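Local coordinates for ribulose bisphosphate carboxylase (Hyperthermus butylicus DSM 5456, PDB 6HUN), which probably catalyses the carboxylation of ribulose 1,5-bisphosphate to two molecules of 3-phosphoglycerate, as a magnesium-dependent form III Rubisco in archaeal AMP breakdown, at residues A[178-183]-A[206-211]. Residues are numbered along the deposited sequence; the frame is centred on the assembly and turned at random.
Sequences PKLGYT and ENFASQ
Leu180 and Phe208 mark where the two irregular loops 178-183 and 206-211 run closest, CA to CA 7.2 Å, so side chains rather than backbone bonds bridge them. Leu180 sets its CD2 methyl over one face of the Phe208 ring in a CH-pi contact, 3.9 Å from CD2 to the ring centroid and 23° off the normal, displaced toward the CD1 rim. Its other methyl, CD1, lies against the amide of Asn207, 3.9 Å from ND2. Arg219 adds a cation-pi contact to the same Phe208 ring. Both loops follow barrel strands, 171-174 and 201-203, of the TIM-barrel catalytic domain, and they carry residues of the active site: Lys179 is predicted to bind substrate and Glu206 the magnesium. Here, with Lys203 not carbamylated, Lys179 NZ forms a salt bridge to Glu206 OE1 at 2.7 Å, entering on the syn side of the carboxylate. The Lys179 chain bends at chi3 (-110°) on the way, and CE passes Asn207 OD1, a buried oxygen with no partner in the model. Asp205 of the same chain and Glu65 of the second subunit also form salt bridges to that ammonium. Gln211 folds back within its own loop: NE2 donates to Asn207 O at 2.9 Å, nearly in the amide plane, while OE1 accepts from Ala209 N at 3.0 Å, fixing the amide's rotation beside Leu180 CD1.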
ATOM      1  N   PRO A 178      -6.602  25.423  10.113  1.00 69.31           N
ATOM      2  CA  PRO A 178      -5.839  24.165  10.189  1.00 61.22           C
ATOM      3  C   PRO A 178      -6.566  23.039   9.476  1.00 57.57           C
ATOM      4  O   PRO A 178      -7.769  23.186   9.221  1.00 57.90           O
ATOM      5  CB  PRO A 178      -5.761  23.901  11.688  1.00 61.20           C
ATOM      6  CG  PRO A 178      -7.030  24.570  12.228  1.00 68.34           C
ATOM      7  CD  PRO A 178      -7.207  25.794  11.409  1.00 70.21           C
ATOM      8  N   LYS A 179      -5.875  21.935   9.171  1.00 55.59           N
ATOM      9  CA  LYS A 179      -6.508  20.885   8.384  1.00 53.88           C
ATOM     10  C   LYS A 179      -7.554  20.127   9.190  1.00 57.14           C
ATOM     11  O   LYS A 179      -8.464  19.540   8.596  1.00 54.56           O
ATOM     12  CB  LYS A 179      -5.458  19.919   7.812  1.00 48.94           C
ATOM     13  CG  LYS A 179      -4.288  19.622   8.760  1.00 48.51           C
ATOM     14  CD  LYS A 179      -3.082  18.983   8.085  1.00 51.18           C
ATOM     15  CE  LYS A 179      -2.906  17.515   8.502  1.00 46.07           C
ATOM     16  NZ  LYS A 179      -2.001  16.812   7.532  1.00 50.15           N
ATOM     17  N   LEU A 180      -7.469  20.145  10.524  1.00 61.21           N
ATOM     18  CA  LEU A 180      -8.508  19.547  11.356  1.00 54.56           C
ATOM     19  C   LEU A 180      -8.815  20.469  12.522  1.00 50.43           C
ATOM     20  O   LEU A 180      -7.994  21.300  12.915  1.00 53.97           O
ATOM     21  CB  LEU A 180      -8.116  18.154  11.890  1.00 51.21           C
ATOM     22  CG  LEU A 180      -8.080  16.948  10.942  1.00 53.43           C
ATOM     23  CD1 LEU A 180      -7.783  15.676  11.738  1.00 55.07           C
ATOM     24  CD2 LEU A 180      -9.344  16.762  10.127  1.00 49.09           C
ATOM     25  N   GLY A 181     -10.032  20.332  13.052  1.00 51.30           N
ATOM     26  CA  GLY A 181     -10.430  21.088  14.236  1.00 54.48           C
ATOM     27  C   GLY A 181     -11.749  21.845  14.128  1.00 57.05           C
ATOM     28  O   GLY A 181     -12.220  22.418  15.113  1.00 61.26           O
ATOM     29  N   TYR A 182     -12.344  21.861  12.937  1.00 53.64           N
ATOM     30  CA  TYR A 182     -13.585  22.568  12.652  1.00 63.58           C
ATOM     31  C   TYR A 182     -14.793  21.647  12.840  1.00 60.25           C
ATOM     32  O   TYR A 182     -14.786  20.489  12.401  1.00 53.74           O
ATOM     33  CB  TYR A 182     -13.557  23.109  11.210  1.00 59.93           C
ATOM     34  CG  TYR A 182     -12.586  24.255  10.980  1.00 62.69           C
ATOM     35  CD1 TYR A 182     -12.781  25.479  11.615  1.00 68.54           C
ATOM     36  CD2 TYR A 182     -11.474  24.114  10.140  1.00 66.74           C
ATOM     37  CE1 TYR A 182     -11.911  26.533  11.425  1.00 74.32           C
ATOM     38  CE2 TYR A 182     -10.578  25.175   9.943  1.00 67.52           C
ATOM     39  CZ  TYR A 182     -10.808  26.381  10.592  1.00 72.77           C
ATOM     40  OH  TYR A 182      -9.963  27.470  10.436  1.00 72.96           O
ATOM     41  N   THR A 183     -15.841  22.166  13.473  1.00 59.90           N
ATOM     42  CA  THR A 183     -17.133  21.491  13.417  1.00 63.25           C
ATOM     43  C   THR A 183     -17.727  21.652  12.014  1.00 63.89           C
ATOM     44  O   THR A 183     -17.228  22.441  11.203  1.00 60.64           O
ATOM     45  CB  THR A 183     -18.076  22.040  14.490  1.00 65.29           C
ATOM     46  OG1 THR A 183     -18.298  23.435  14.266  1.00 67.60           O
ATOM     47  CG2 THR A 183     -17.482  21.827  15.873  1.00 68.88           C
ATOM     48  N   GLU A 206      -5.873  15.051   3.648  1.00 29.22           N
ATOM     49  CA  GLU A 206      -5.792  13.601   3.468  1.00 30.98           C
ATOM     50  C   GLU A 206      -6.272  12.816   4.678  1.00 28.60           C
ATOM     51  O   GLU A 206      -6.688  11.654   4.527  1.00 28.71           O
ATOM     52  CB  GLU A 206      -4.346  13.202   3.115  1.00 33.93           C
ATOM     53  CG  GLU A 206      -3.377  13.255   4.280  1.00 40.53           C
ATOM     54  CD  GLU A 206      -2.979  14.658   4.675  1.00 56.75           C
ATOM     55  OE1 GLU A 206      -2.483  14.817   5.820  1.00 59.73           O
ATOM     56  OE2 GLU A 206      -3.167  15.600   3.854  1.00 61.31           O
ATOM     57  N   ASN A 207      -6.254  13.386   5.858  1.00 26.66           N
ATOM     58  CA  ASN A 207      -6.636  12.589   7.018  1.00 38.87           C
ATOM     59  C   ASN A 207      -8.017  12.963   7.505  1.00 35.81           C
ATOM     60  O   ASN A 207      -8.443  12.531   8.574  1.00 36.23           O
ATOM     61  CB  ASN A 207      -5.565  12.659   8.136  1.00 43.37           C
ATOM     62  CG  ASN A 207      -5.417  14.018   8.742  1.00 47.69           C
ATOM     63  OD1 ASN A 207      -5.944  14.983   8.223  1.00 56.09           O
ATOM     64  ND2 ASN A 207      -4.729  14.104   9.881  1.00 51.11           N
ATOM     65  N   PHE A 208      -8.749  13.747   6.718  1.00 33.14           N
ATOM     66  CA  PHE A 208     -10.150  14.010   7.032  1.00 35.17           C
ATOM     67  C   PHE A 208     -10.941  12.824   6.514  1.00 42.22           C
ATOM     68  O   PHE A 208     -10.684  12.350   5.402  1.00 48.31           O
ATOM     69  CB  PHE A 208     -10.608  15.290   6.372  1.00 35.47           C
ATOM     70  CG  PHE A 208     -11.587  16.069   7.182  1.00 41.89           C
ATOM     71  CD1 PHE A 208     -12.174  15.513   8.321  1.00 49.23           C
ATOM     72  CD2 PHE A 208     -11.961  17.344   6.792  1.00 47.39           C
ATOM     73  CE1 PHE A 208     -13.105  16.203   9.079  1.00 50.12           C
ATOM     74  CE2 PHE A 208     -12.891  18.045   7.540  1.00 48.94           C
ATOM     75  CZ  PHE A 208     -13.472  17.464   8.696  1.00 48.09           C
ATOM     76  N   ALA A 209     -11.818  12.268   7.354  1.00 38.67           N
ATOM     77  CA  ALA A 209     -12.631  11.133   6.933  1.00 38.25           C
ATOM     78  C   ALA A 209     -14.018  11.337   7.528  1.00 41.94           C
ATOM     79  O   ALA A 209     -14.747  12.246   7.102  1.00 40.20           O
ATOM     80  CB  ALA A 209     -12.017   9.791   7.380  1.00 39.25           C
ATOM     81  N   SER A 210     -14.386  10.561   8.546  1.00 38.57           N
ATOM     82  CA  SER A 210     -15.609  10.838   9.257  1.00 43.82           C
ATOM     83  C   SER A 210     -15.419  10.692  10.758  1.00 48.53           C
ATOM     84  O   SER A 210     -16.155   9.971  11.427  1.00 53.88           O
ATOM     85  CB  SER A 210     -16.769   9.958   8.788  1.00 41.65           C
ATOM     86  OG  SER A 210     -18.018  10.474   9.278  1.00 45.05           O
ATOM     87  N   GLN A 211     -14.460  11.425  11.310  1.00 46.73           N
ATOM     88  CA  GLN A 211     -14.276  11.464  12.756  1.00 47.22           C
ATOM     89  C   GLN A 211     -15.500  12.044  13.463  1.00 53.46           C
ATOM     90  O   GLN A 211     -16.269  12.806  12.871  1.00 57.87           O
ATOM     91  CB  GLN A 211     -13.047  12.296  13.096  1.00 47.50           C
ATOM     92  CG  GLN A 211     -11.729  11.657  12.622  1.00 38.38           C
ATOM     93  CD  GLN A 211     -11.263  12.142  11.247  1.00 41.96           C
ATOM     94  OE1 GLN A 211     -12.063  12.436  10.367  1.00 47.03           O
ATOM     95  NE2 GLN A 211      -9.952  12.231  11.073  1.00 40.94           N
TER